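Local coordinates for protein putative alpha-L-fucosidase (Bacteroides thetaiotaomicron, PDB 4H41) that probably hydrolyses alpha-L-fucosides, perhaps those of host glycans, although it belongs to a TIM-barrel family of unknown function, at residues B[73-78]-B[120-125]; B[82-87]-B[100-105]; B[195-200]-B[238-243]; B[201-206]-B[246-251]. One frame throughout, in Å; residues are numbered along the deposited sequence.

How the contacts relate
Contacts 1 and 3 are buried; contacts 2 and 4 are partly buried, lie farther from the chain's centre and are reached by other subunits. Contact 1 joins the chain beyond the neighbouring barrel strands 70-73 and 115-119. Contact 3 does this for 193-195 and 239-243 and includes part of their parallel pairing. Contact 4 lies farther along the chain after the same two strands, and W198 and I199 pack on H246 and I247. Contact 2 lies beside contact 1, where T83 meets S76 and M73. Contact 3 mixes backbone bonds with apolar packing, contact 1 centres on one carboxylate, contact 2 on a helix start, and contact 4 on lysines, acids and water.

Contact 1. Residues B[73-78]-B[120-125]; sequences MIRSGY and LYDSGR
D122 reaches across 73-78 between R75 and Y78. Its backbone N donates to G77 O at 3.0 Å, and the donor stands above the carbonyl plane. From there the side chain runs alongside both neighbours. CB lies 3.6 Å from G77 O, with R75 CD a little farther off. CG comes 3.7 Å from Y78 CD1. D122 CG lies opposite the backbone N (chi1 -176°), which sends the carboxylate along the Y78 ring, and the two planes are 61° apart. OD1 turns back on its own segment and accepts from G124 N at 3.2 Å, an Asx turn just ahead of helix 125-129. OD2 is the busier oxygen. It sits 3.9 Å from R75 NE, a long salt bridge of charge alone, as no N-H of R75 points at it. Water 1 lies between them, 2.9 Å from R75 NE and 2.8 Å from D122 OD2. W127 NE1 and H44 NE2 also bond to OD2, so OD2 has several polar partners. Beside it, the edge of the Y121 ring meets the G77 backbone, with CD1 3.5 Å from G77 CA. A side chain on G77 would clash there. The contact joins the loops that follow barrel strands 70-73 and 115-119. L120 packs outward on helix 136-151, while R75 NH1 bonds to I42 O, beyond strand 34-39.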
loop_
_atom_site.group_PDB
_atom_site.type_symbol
_atom_site.label_atom_id
_atom_site.label_comp_id
_atom_site.label_asym_id
_atom_site.label_seq_id
_atom_site.Cartn_x
_atom_site.Cartn_y
_atom_site.Cartn_z
HETATM N N MSE B 73 -15.358 3.051 19.566
HETATM C CA MSE B 73 -15.739 3.386 18.183
HETATM C C MSE B 73 -15.281 4.790 17.957
HETATM O O MSE B 73 -15.718 5.681 18.662
HETATM C CB MSE B 73 -17.241 3.228 17.979
HETATM C CG MSE B 73 -17.598 3.187 16.495
HETATM SE SE MSE B 73 -19.527 3.177 16.277
HETATM C CE MSE B 73 -19.830 4.839 17.019
ATOM N N ILE B 74 -14.320 4.984 17.088
ATOM C CA ILE B 74 -13.559 6.243 17.058
ATOM C C ILE B 74 -14.377 7.502 16.747
ATOM O O ILE B 74 -14.142 8.515 17.396
ATOM C CB ILE B 74 -12.299 6.102 16.149
ATOM C CG1 ILE B 74 -11.269 7.192 16.468
ATOM C CG2 ILE B 74 -12.659 6.065 14.686
ATOM C CD1 ILE B 74 -9.856 6.922 15.896
ATOM N N ARG B 75 -15.350 7.459 15.831
ATOM C CA ARG B 75 -16.201 8.620 15.567
ATOM C C ARG B 75 -17.503 8.165 14.961
ATOM O O ARG B 75 -17.546 7.489 13.915
ATOM C CB ARG B 75 -15.516 9.701 14.728
ATOM C CG ARG B 75 -15.035 9.275 13.360
ATOM C CD ARG B 75 -14.088 10.297 12.766
ATOM N NE ARG B 75 -12.829 10.427 13.505
ATOM C CZ ARG B 75 -11.732 9.688 13.338
ATOM N NH1 ARG B 75 -11.708 8.702 12.442
ATOM N NH2 ARG B 75 -10.656 9.910 14.082
ATOM N N SER B 76 -18.602 8.476 15.667
ATOM C CA SER B 76 -19.925 8.027 15.302
ATOM C C SER B 76 -20.389 8.533 13.933
ATOM O O SER B 76 -21.289 7.948 13.329
ATOM C CB SER B 76 -20.932 8.398 16.383
ATOM O OG SER B 76 -20.929 9.783 16.672
ATOM N N GLY B 77 -19.741 9.567 13.448
ATOM C CA GLY B 77 -19.843 9.984 12.073
ATOM C C GLY B 77 -18.679 10.857 11.680
ATOM O O GLY B 77 -17.933 11.366 12.532
ATOM N N TYR B 78 -18.489 10.985 10.400
ATOM C CA TYR B 78 -17.463 11.847 9.842
ATOM C C TYR B 78 -18.057 12.530 8.617
ATOM O O TYR B 78 -18.342 11.857 7.620
ATOM C CB TYR B 78 -16.196 11.072 9.526
ATOM C CG TYR B 78 -15.151 11.948 8.879
ATOM C CD1 TYR B 78 -14.767 13.161 9.457
ATOM C CD2 TYR B 78 -14.605 11.614 7.649
ATOM C CE1 TYR B 78 -13.848 13.998 8.835
ATOM C CE2 TYR B 78 -13.675 12.443 7.020
ATOM C CZ TYR B 78 -13.308 13.636 7.614
ATOM O OH TYR B 78 -12.457 14.507 6.998
ATOM N N LEU B 120 -17.523 10.606 19.671
ATOM C CA LEU B 120 -18.380 11.701 19.244
ATOM C C LEU B 120 -18.274 11.952 17.748
ATOM O O LEU B 120 -17.335 11.531 17.071
ATOM C CB LEU B 120 -18.059 12.983 20.049
ATOM C CG LEU B 120 -18.311 12.902 21.558
ATOM C CD1 LEU B 120 -18.167 14.257 22.201
ATOM C CD2 LEU B 120 -19.715 12.307 21.858
ATOM N N TYR B 121 -19.282 12.655 17.241
ATOM C CA TYR B 121 -19.399 12.965 15.833
ATOM C C TYR B 121 -18.338 14.000 15.417
ATOM O O TYR B 121 -18.088 14.960 16.146
ATOM C CB TYR B 121 -20.822 13.484 15.543
ATOM C CG TYR B 121 -21.032 13.971 14.130
ATOM C CD1 TYR B 121 -21.013 13.089 13.057
ATOM C CD2 TYR B 121 -21.198 15.321 13.860
ATOM C CE1 TYR B 121 -21.176 13.541 11.744
ATOM C CE2 TYR B 121 -21.351 15.786 12.560
ATOM C CZ TYR B 121 -21.319 14.896 11.500
ATOM O OH TYR B 121 -21.424 15.426 10.243
ATOM N N ASP B 122 -17.784 13.823 14.230
ATOM C CA ASP B 122 -16.798 14.722 13.628
ATOM C C ASP B 122 -17.417 15.331 12.370
ATOM O O ASP B 122 -17.554 14.656 11.343
ATOM C CB ASP B 122 -15.513 13.941 13.322
ATOM C CG ASP B 122 -14.360 14.773 12.767
ATOM O OD1 ASP B 122 -14.589 15.955 12.407
ATOM O OD2 ASP B 122 -13.263 14.223 12.606
ATOM N N SER B 123 -17.791 16.612 12.433
ATOM C CA SER B 123 -18.475 17.256 11.293
ATOM C C SER B 123 -17.578 17.672 10.147
ATOM O O SER B 123 -18.112 18.010 9.092
ATOM C CB SER B 123 -19.233 18.507 11.748
ATOM O OG SER B 123 -18.358 19.610 11.953
ATOM N N GLY B 124 -16.282 17.757 10.369
ATOM C CA GLY B 124 -15.327 18.251 9.387
ATOM C C GLY B 124 -15.052 19.744 9.516
ATOM O O GLY B 124 -14.053 20.226 8.993
ATOM N N ARG B 125 -15.898 20.492 10.250
ATOM C CA ARG B 125 -15.775 21.950 10.399
ATOM C C ARG B 125 -14.505 22.342 11.145
ATOM O O ARG B 125 -13.839 23.298 10.753
ATOM C CB ARG B 125 -16.989 22.534 11.136
ATOM C CG ARG B 125 -18.251 22.498 10.292
ATOM C CD ARG B 125 -19.428 23.157 11.013
ATOM N NE ARG B 125 -20.697 22.739 10.405
ATOM C CZ ARG B 125 -21.502 21.768 10.834
ATOM N NH1 ARG B 125 -21.224 21.107 11.946
ATOM N NH2 ARG B 125 -22.618 21.479 10.170
HETATM O O HOH W 1 -12.197 12.857 14.865
#

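Contact 2. Residues B[82-87]-B[100-105]; sequences MTYPSP and DLVDMY
T83 O receives the first turn of helix 101-111. L101 N donates to T83 O at 2.8 Å. A weak bond from V102 N reaches the same oxygen. Beside these bonds, V102 CG2 packs against both T83 OG1 at 3.5 Å and Y84 CB at 3.7 Å. D100 closes the other flank. Its OD1 touches Y84 CB at 3.4 Å, and P85 CD lies 3.6 Å from its OD2. The carboxylate also caps the helix: OD1 accepts from D103 N at 3.0 Å along a nearly straight bond (176°), from above the carboxylate plane. A chi1 of -178° turns the D100 carboxylate away from its own backbone N and over the helix start. In the next shell Y150 OH bonds to D100 OD2, S76 O to T83 OG1, and E145 to Y84 OH. I25 of the second subunit packs on P85 and D100. With an alanine in place of D100, D103 N would probably lose its cap and Y150 OH its acceptor, and a gap would open beside P85. The chemistry is that of a helix N-terminus. Its first N-H groups point at a carbonyl and a carboxylate, and the negative charge of D100 probably suits the positive end of the helix dipole.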
loop_
_atom_site.group_PDB
_atom_site.type_symbol
_atom_site.label_atom_id
_atom_site.label_comp_id
_atom_site.label_asym_id
_atom_site.label_seq_id
_atom_site.Cartn_x
_atom_site.Cartn_y
_atom_site.Cartn_z
HETATM N N MSE B 82 -22.070 8.088 8.605
HETATM C CA MSE B 82 -22.458 7.790 9.972
HETATM C C MSE B 82 -22.427 6.285 10.223
HETATM O O MSE B 82 -22.466 5.474 9.301
HETATM C CB MSE B 82 -23.831 8.373 10.308
HETATM C CG MSE B 82 -24.957 7.739 9.524
HETATM SE SE MSE B 82 -26.692 8.580 9.830
HETATM C CE MSE B 82 -26.536 10.028 8.660
ATOM N N THR B 83 -22.382 5.937 11.505
ATOM C CA THR B 83 -22.286 4.555 11.975
ATOM C C THR B 83 -23.599 3.987 12.468
ATOM O O THR B 83 -23.647 2.811 12.823
ATOM C CB THR B 83 -21.265 4.480 13.122
ATOM O OG1 THR B 83 -21.718 5.248 14.230
ATOM C CG2 THR B 83 -19.885 4.897 12.698
ATOM N N TYR B 84 -24.635 4.808 12.578
ATOM C CA TYR B 84 -25.944 4.364 13.067
ATOM C C TYR B 84 -27.033 5.250 12.415
ATOM O O TYR B 84 -26.693 6.332 11.925
ATOM C CB TYR B 84 -25.984 4.439 14.602
ATOM C CG TYR B 84 -26.045 5.849 15.147
ATOM C CD1 TYR B 84 -24.904 6.637 15.219
ATOM C CD2 TYR B 84 -27.247 6.399 15.580
ATOM C CE1 TYR B 84 -24.961 7.950 15.676
ATOM C CE2 TYR B 84 -27.309 7.701 16.073
ATOM C CZ TYR B 84 -26.147 8.450 16.181
ATOM O OH TYR B 84 -26.202 9.769 16.545
ATOM N N PRO B 85 -28.317 4.845 12.454
ATOM C CA PRO B 85 -29.366 5.619 11.764
ATOM C C PRO B 85 -29.814 6.809 12.597
ATOM O O PRO B 85 -30.868 6.782 13.221
ATOM C CB PRO B 85 -30.481 4.590 11.545
ATOM C CG PRO B 85 -30.329 3.641 12.668
ATOM C CD PRO B 85 -28.851 3.571 12.971
ATOM N N SER B 86 -28.975 7.843 12.625
ATOM C CA SER B 86 -29.204 9.059 13.404
ATOM C C SER B 86 -30.352 9.894 12.863
ATOM O O SER B 86 -30.185 10.502 11.814
ATOM C CB SER B 86 -27.941 9.922 13.388
ATOM O OG SER B 86 -28.180 11.250 13.830
ATOM N N PRO B 87 -31.486 10.059 13.586
ATOM C CA PRO B 87 -32.541 10.942 13.070
ATOM C C PRO B 87 -32.022 12.362 12.820
ATOM O O PRO B 87 -32.334 12.956 11.803
ATOM C CB PRO B 87 -33.613 10.915 14.182
ATOM C CG PRO B 87 -33.370 9.653 14.890
ATOM C CD PRO B 87 -31.900 9.411 14.843
ATOM N N ASP B 100 -26.344 -0.813 11.195
ATOM C CA ASP B 100 -26.245 -0.069 12.443
ATOM C C ASP B 100 -25.027 -0.633 13.209
ATOM O O ASP B 100 -25.131 -1.649 13.892
ATOM C CB ASP B 100 -27.539 -0.157 13.278
ATOM C CG ASP B 100 -27.491 0.646 14.566
ATOM O OD1 ASP B 100 -26.377 1.089 14.963
ATOM O OD2 ASP B 100 -28.558 0.808 15.213
ATOM N N LEU B 101 -23.864 -0.006 13.031
ATOM C CA LEU B 101 -22.624 -0.459 13.676
ATOM C C LEU B 101 -22.640 -0.258 15.166
ATOM O O LEU B 101 -22.009 -1.030 15.895
ATOM C CB LEU B 101 -21.401 0.262 13.090
ATOM C CG LEU B 101 -21.169 0.045 11.602
ATOM C CD1 LEU B 101 -20.003 0.910 11.093
ATOM C CD2 LEU B 101 -20.880 -1.425 11.299
ATOM N N VAL B 102 -23.320 0.781 15.655
ATOM C CA VAL B 102 -23.390 1.037 17.104
ATOM C C VAL B 102 -24.090 -0.155 17.784
ATOM O O VAL B 102 -23.559 -0.717 18.746
ATOM C CB VAL B 102 -24.057 2.386 17.420
ATOM C CG1 VAL B 102 -24.214 2.566 18.909
ATOM C CG2 VAL B 102 -23.213 3.533 16.864
ATOM N N ASP B 103 -25.236 -0.573 17.238
ATOM C CA ASP B 103 -25.975 -1.740 17.721
ATOM C C ASP B 103 -25.076 -2.976 17.676
ATOM O O ASP B 103 -24.991 -3.718 18.650
ATOM C CB ASP B 103 -27.222 -1.981 16.858
ATOM C CG ASP B 103 -27.840 -3.357 17.070
ATOM O OD1 ASP B 103 -28.447 -3.574 18.133
ATOM O OD2 ASP B 103 -27.646 -4.242 16.200
HETATM N N MSE B 104 -24.383 -3.179 16.556
HETATM C CA MSE B 104 -23.543 -4.359 16.386
HETATM C C MSE B 104 -22.431 -4.390 17.398
HETATM O O MSE B 104 -22.242 -5.420 18.050
HETATM C CB MSE B 104 -22.936 -4.416 14.971
HETATM C CG MSE B 104 -22.225 -5.716 14.694
HETATM SE SE MSE B 104 -21.178 -5.573 13.095
HETATM C CE MSE B 104 -19.800 -4.352 13.786
ATOM N N TYR B 105 -21.679 -3.300 17.518
ATOM C CA TYR B 105 -20.568 -3.258 18.476
ATOM C C TYR B 105 -21.035 -3.395 19.906
ATOM O O TYR B 105 -20.368 -4.050 20.690
ATOM C CB TYR B 105 -19.741 -1.979 18.334
ATOM C CG TYR B 105 -18.975 -1.892 17.045
ATOM C CD1 TYR B 105 -18.200 -2.964 16.592
ATOM C CD2 TYR B 105 -18.929 -0.709 16.317
ATOM C CE1 TYR B 105 -17.429 -2.859 15.442
ATOM C CE2 TYR B 105 -18.162 -0.601 15.160
ATOM C CZ TYR B 105 -17.414 -1.676 14.730
ATOM O OH TYR B 105 -16.634 -1.554 13.612
#

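Contact 3. Residues B[195-200]-B[238-243]; sequences ISPWID and DACAFQ
P197 is the bump of this contact, and its pyrrolidine ring fits a hollow formed by C240 and F242. CG stands over one face of the F242 ring, 3.7 Å from its centroid, in a CH-pi contact. P197 CG also touches C240 SG at 3.5 Å. I195 CG1 presses on C240 SG at 3.9 Å, so both side chains pack on the same sulfur. I199 adds a second bump, with CG1 3.7 Å from F242 CD1; the two side chains cross at about a right angle. Q243 packs against the P197 backbone and W198 CB. Its CG lies beside the backbone N (chi1 -65°), and the chain runs on extended from there. NE2 then donates to S196 O at 2.9 Å, with that oxygen in the amide plane. S196 OG gives its hydrogen to A241 O at 2.7 Å, nearly head-on. The backbones zip together as well. A241 N donates to I195 O, and Q243 N to P197 O at 2.8 Å. W198 O, at the F242 ring edge, is buried and has no polar partner. The contact joins the end of strand 193-195 and the loop after it to strand 239-243, its neighbour in the TIM barrel. Helix 219-233 covers the I195, P197 and C240 side through W226, I233 and F230. Helix 252-266 meets I199 and F242, and strand 269-273 flanks A239 and A241.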
loop_
_atom_site.group_PDB
_atom_site.type_symbol
_atom_site.label_atom_id
_atom_site.label_comp_id
_atom_site.label_asym_id
_atom_site.label_seq_id
_atom_site.Cartn_x
_atom_site.Cartn_y
_atom_site.Cartn_z
ATOM N N ILE B 195 -9.904 11.664 25.912
ATOM C CA ILE B 195 -9.424 12.260 24.675
ATOM C C ILE B 195 -8.164 11.487 24.222
ATOM O O ILE B 195 -7.488 10.879 25.043
ATOM C CB ILE B 195 -9.151 13.784 24.815
ATOM C CG1 ILE B 195 -8.123 14.112 25.918
ATOM C CG2 ILE B 195 -10.442 14.559 24.989
ATOM C CD1 ILE B 195 -7.581 15.506 25.838
ATOM N N SER B 196 -7.844 11.547 22.946
ATOM C CA SER B 196 -6.635 10.933 22.389
ATOM C C SER B 196 -5.938 11.933 21.449
ATOM O O SER B 196 -5.993 11.837 20.218
ATOM C CB SER B 196 -6.923 9.604 21.692
ATOM O OG SER B 196 -5.685 8.991 21.348
ATOM N N PRO B 197 -5.314 12.953 22.045
ATOM C CA PRO B 197 -4.565 13.942 21.241
ATOM C C PRO B 197 -3.256 13.333 20.722
ATOM O O PRO B 197 -2.985 12.169 20.986
ATOM C CB PRO B 197 -4.289 15.055 22.254
ATOM C CG PRO B 197 -4.214 14.340 23.577
ATOM C CD PRO B 197 -5.174 13.214 23.488
ATOM N N TRP B 198 -2.448 14.108 20.020
ATOM C CA TRP B 198 -1.142 13.639 19.534
ATOM C C TRP B 198 -0.076 14.647 19.973
ATOM O O TRP B 198 -0.408 15.715 20.474
ATOM C CB TRP B 198 -1.149 13.369 18.015
ATOM C CG TRP B 198 -1.052 14.565 17.119
ATOM C CD1 TRP B 198 0.081 15.068 16.555
ATOM C CD2 TRP B 198 -2.145 15.282 16.531
ATOM N NE1 TRP B 198 -0.231 16.140 15.741
ATOM C CE2 TRP B 198 -1.592 16.262 15.672
ATOM C CE3 TRP B 198 -3.536 15.258 16.713
ATOM C CZ2 TRP B 198 -2.379 17.227 15.039
ATOM C CZ3 TRP B 198 -4.315 16.170 16.024
ATOM C CH2 TRP B 198 -3.742 17.166 15.239
ATOM N N ILE B 199 1.185 14.255 19.900
ATOM C CA ILE B 199 2.322 15.096 20.278
ATOM C C ILE B 199 2.820 15.739 19.004
ATOM O O ILE B 199 3.028 15.044 18.026
ATOM C CB ILE B 199 3.448 14.314 21.006
ATOM C CG1 ILE B 199 2.881 13.589 22.255
ATOM C CG2 ILE B 199 4.606 15.265 21.363
ATOM C CD1 ILE B 199 3.780 12.517 22.815
ATOM N N ASP B 200 3.075 17.033 19.022
ATOM C CA ASP B 200 3.512 17.761 17.812
ATOM C C ASP B 200 5.024 17.557 17.557
ATOM O O ASP B 200 5.820 18.514 17.526
ATOM C CB ASP B 200 3.186 19.240 18.013
ATOM C CG ASP B 200 3.450 20.112 16.815
ATOM O OD1 ASP B 200 3.273 19.621 15.670
ATOM O OD2 ASP B 200 3.837 21.280 17.016
ATOM N N ASP B 238 -11.784 12.321 32.046
ATOM C CA ASP B 238 -11.159 11.432 33.032
ATOM C C ASP B 238 -9.772 10.944 32.673
ATOM O O ASP B 238 -9.008 10.627 33.568
ATOM C CB ASP B 238 -12.023 10.200 33.281
ATOM C CG ASP B 238 -13.393 10.573 33.834
ATOM O OD1 ASP B 238 -13.455 11.285 34.861
ATOM O OD2 ASP B 238 -14.376 10.286 33.179
ATOM N N ALA B 239 -9.486 10.788 31.403
ATOM C CA ALA B 239 -8.211 10.249 30.948
ATOM C C ALA B 239 -7.766 10.914 29.697
ATOM O O ALA B 239 -8.572 11.402 28.896
ATOM C CB ALA B 239 -8.335 8.742 30.709
ATOM N N CYS B 240 -6.460 10.890 29.486
ATOM C CA CYS B 240 -5.877 11.386 28.254
ATOM C C CYS B 240 -4.987 10.263 27.737
ATOM O O CYS B 240 -4.211 9.664 28.525
ATOM C CB CYS B 240 -5.096 12.676 28.466
ATOM S SG CYS B 240 -4.427 13.372 26.940
ATOM N N ALA B 241 -5.133 9.941 26.455
ATOM C CA ALA B 241 -4.407 8.852 25.785
ATOM C C ALA B 241 -3.639 9.407 24.619
ATOM O O ALA B 241 -4.074 9.284 23.474
ATOM C CB ALA B 241 -5.390 7.760 25.328
ATOM N N PHE B 242 -2.503 10.044 24.874
ATOM C CA PHE B 242 -1.752 10.595 23.745
ATOM C C PHE B 242 -1.376 9.504 22.764
ATOM O O PHE B 242 -0.928 8.432 23.154
ATOM C CB PHE B 242 -0.458 11.315 24.150
ATOM C CG PHE B 242 -0.616 12.761 24.536
ATOM C CD1 PHE B 242 -0.578 13.760 23.576
ATOM C CD2 PHE B 242 -0.763 13.127 25.865
ATOM C CE1 PHE B 242 -0.742 15.089 23.937
ATOM C CE2 PHE B 242 -0.927 14.453 26.221
ATOM C CZ PHE B 242 -0.901 15.424 25.258
ATOM N N GLN B 243 -1.552 9.811 21.480
ATOM C CA GLN B 243 -1.025 9.014 20.387
ATOM C C GLN B 243 0.486 9.047 20.577
ATOM O O GLN B 243 1.041 10.122 20.804
ATOM C CB GLN B 243 -1.447 9.602 19.042
ATOM C CG GLN B 243 -2.941 9.537 18.834
ATOM C CD GLN B 243 -3.375 10.407 17.685
ATOM O OE1 GLN B 243 -2.796 10.335 16.623
ATOM N NE2 GLN B 243 -4.393 11.269 17.871
HETATM O O HOH W 2 2.322 11.554 18.977
#

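Contact 4. Residues B[201-206]-B[246-251]; sequences GKKAIM and HIDYDE
K202 reaches D248 with its side chain bent at chi3 (69°). Its CG sits between the backbone N and the carbonyl carbon (chi1 65°). K203 instead stretches out, reaching past I247 O to Y249. K202 NZ forms a salt bridge with D248 OD2 at 2.9 Å, meeting it on the anti side. Water 4 links the same NZ to D250 OD1, while water 3 joins K202 N to E251 OE1. K203 NZ is bridged by water 6 to D248 OD1 and forms a salt bridge with D280, which also binds Y249 OH. A type I turn from G201 to A204 sets up both lysines. It is pinned by K203 N, which donates to H246 O at 2.9 Å. G201 lies so close to H246 O and I247 CG2 that any side chain would clash. D248 OD2 is likely to lose its salt-bridge partner, and D250 OD1 its link through water 4, if a methionine replaces K202. D250 reaches K80 of the third subunit. The contact thus balances lysines against acids through direct bonds and water, with charges that probably steady one another at this partly exposed edge.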
loop_
_atom_site.group_PDB
_atom_site.type_symbol
_atom_site.label_atom_id
_atom_site.label_comp_id
_atom_site.label_asym_id
_atom_site.label_seq_id
_atom_site.Cartn_x
_atom_site.Cartn_y
_atom_site.Cartn_z
ATOM N N GLY B 201 5.387 16.299 17.369
ATOM C CA GLY B 201 6.769 15.881 17.225
ATOM C C GLY B 201 7.305 15.875 15.818
ATOM O O GLY B 201 6.653 16.338 14.885
ATOM N N LYS B 202 8.494 15.271 15.661
ATOM C CA LYS B 202 9.189 15.291 14.390
ATOM C C LYS B 202 8.486 14.544 13.280
ATOM O O LYS B 202 8.792 14.791 12.120
ATOM C CB LYS B 202 10.634 14.790 14.520
ATOM C CG LYS B 202 10.756 13.317 14.925
ATOM C CD LYS B 202 12.222 12.831 14.793
ATOM C CE LYS B 202 13.129 13.474 15.825
ATOM N NZ LYS B 202 14.452 12.766 15.945
ATOM N N LYS B 203 7.585 13.611 13.603
ATOM C CA LYS B 203 6.842 12.884 12.579
ATOM C C LYS B 203 5.445 13.484 12.352
ATOM O O LYS B 203 4.681 12.901 11.591
ATOM C CB LYS B 203 6.723 11.400 12.924
ATOM C CG LYS B 203 8.052 10.788 13.337
ATOM C CD LYS B 203 7.975 9.283 13.566
ATOM C CE LYS B 203 9.217 8.805 14.297
ATOM N NZ LYS B 203 9.203 7.342 14.545
ATOM N N ALA B 204 5.107 14.628 12.982
ATOM C CA ALA B 204 3.810 15.284 12.772
ATOM C C ALA B 204 3.959 16.162 11.530
ATOM O O ALA B 204 4.138 17.371 11.639
ATOM C CB ALA B 204 3.399 16.098 13.986
ATOM N N ILE B 205 3.978 15.518 10.370
ATOM C CA ILE B 205 4.262 16.159 9.071
ATOM C C ILE B 205 2.994 16.401 8.223
ATOM O O ILE B 205 3.081 17.154 7.249
ATOM C CB ILE B 205 5.339 15.385 8.224
ATOM C CG1 ILE B 205 5.148 13.847 8.191
ATOM C CG2 ILE B 205 6.759 15.721 8.686
ATOM C CD1 ILE B 205 3.751 13.316 7.688
HETATM N N MSE B 206 1.848 15.779 8.561
HETATM C CA MSE B 206 0.610 15.949 7.786
HETATM C C MSE B 206 -0.041 17.287 8.117
HETATM O O MSE B 206 0.387 18.319 7.605
HETATM C CB MSE B 206 -0.378 14.798 8.054
ATOM N N HIS B 246 4.221 10.200 17.021
ATOM C CA HIS B 246 4.795 11.340 16.300
ATOM C C HIS B 246 6.146 11.803 16.839
ATOM O O HIS B 246 6.733 12.717 16.265
ATOM C CB HIS B 246 3.819 12.516 16.277
ATOM C CG HIS B 246 2.494 12.180 15.659
ATOM N ND1 HIS B 246 1.500 11.570 16.392
ATOM C CD2 HIS B 246 2.052 12.340 14.392
ATOM C CE1 HIS B 246 0.459 11.441 15.569
ATOM N NE2 HIS B 246 0.740 11.912 14.367
ATOM N N ILE B 247 6.646 11.173 17.894
ATOM C CA ILE B 247 7.951 11.484 18.472
ATOM C C ILE B 247 8.888 10.318 18.155
ATOM O O ILE B 247 8.436 9.202 17.894
ATOM C CB ILE B 247 7.879 11.782 19.995
ATOM C CG1 ILE B 247 7.262 10.639 20.787
ATOM C CG2 ILE B 247 7.141 13.106 20.243
ATOM C CD1 ILE B 247 7.352 10.833 22.312
ATOM N N ASP B 248 10.174 10.562 18.269
ATOM C CA ASP B 248 11.173 9.507 18.045
ATOM C C ASP B 248 11.230 8.574 19.250
ATOM O O ASP B 248 10.831 8.941 20.371
ATOM C CB ASP B 248 12.525 10.114 17.736
ATOM C CG ASP B 248 13.420 9.297 16.807
ATOM O OD1 ASP B 248 13.111 8.089 16.580
ATOM O OD2 ASP B 248 14.385 9.880 16.254
ATOM N N TYR B 249 11.741 7.373 19.037
ATOM C CA TYR B 249 11.750 6.329 20.082
ATOM C C TYR B 249 12.685 6.664 21.248
ATOM O O TYR B 249 12.454 6.171 22.335
ATOM C CB TYR B 249 12.066 4.928 19.515
ATOM C CG TYR B 249 11.162 4.598 18.350
ATOM C CD1 TYR B 249 9.852 4.193 18.555
ATOM C CD2 TYR B 249 11.580 4.804 17.044
ATOM C CE1 TYR B 249 8.975 4.002 17.484
ATOM C CE2 TYR B 249 10.724 4.578 15.967
ATOM C CZ TYR B 249 9.418 4.189 16.194
ATOM O OH TYR B 249 8.540 4.043 15.141
ATOM N N ASP B 250 13.650 7.538 21.044
ATOM C CA ASP B 250 14.539 7.967 22.129
ATOM C C ASP B 250 13.957 9.234 22.852
ATOM O O ASP B 250 14.595 9.762 23.764
ATOM C CB ASP B 250 15.951 8.230 21.610
ATOM C CG ASP B 250 16.065 9.228 20.493
ATOM O OD1 ASP B 250 15.043 9.832 20.132
ATOM O OD2 ASP B 250 17.184 9.373 19.941
ATOM N N GLU B 251 12.749 9.692 22.472
ATOM C CA GLU B 251 12.069 10.822 23.125
ATOM C C GLU B 251 10.904 10.362 23.995
ATOM O O GLU B 251 10.270 11.190 24.641
ATOM C CB GLU B 251 11.538 11.798 22.058
ATOM C CG GLU B 251 12.654 12.375 21.229
ATOM C CD GLU B 251 12.218 13.290 20.102
ATOM O OE1 GLU B 251 11.207 13.003 19.414
ATOM O OE2 GLU B 251 12.974 14.249 19.839
HETATM O O HOH W 3 9.788 14.863 18.197
HETATM O O HOH W 4 15.378 12.161 18.771
HETATM O O HOH W 5 7.025 6.654 16.128
HETATM O O HOH W 6 12.051 7.457 14.406
#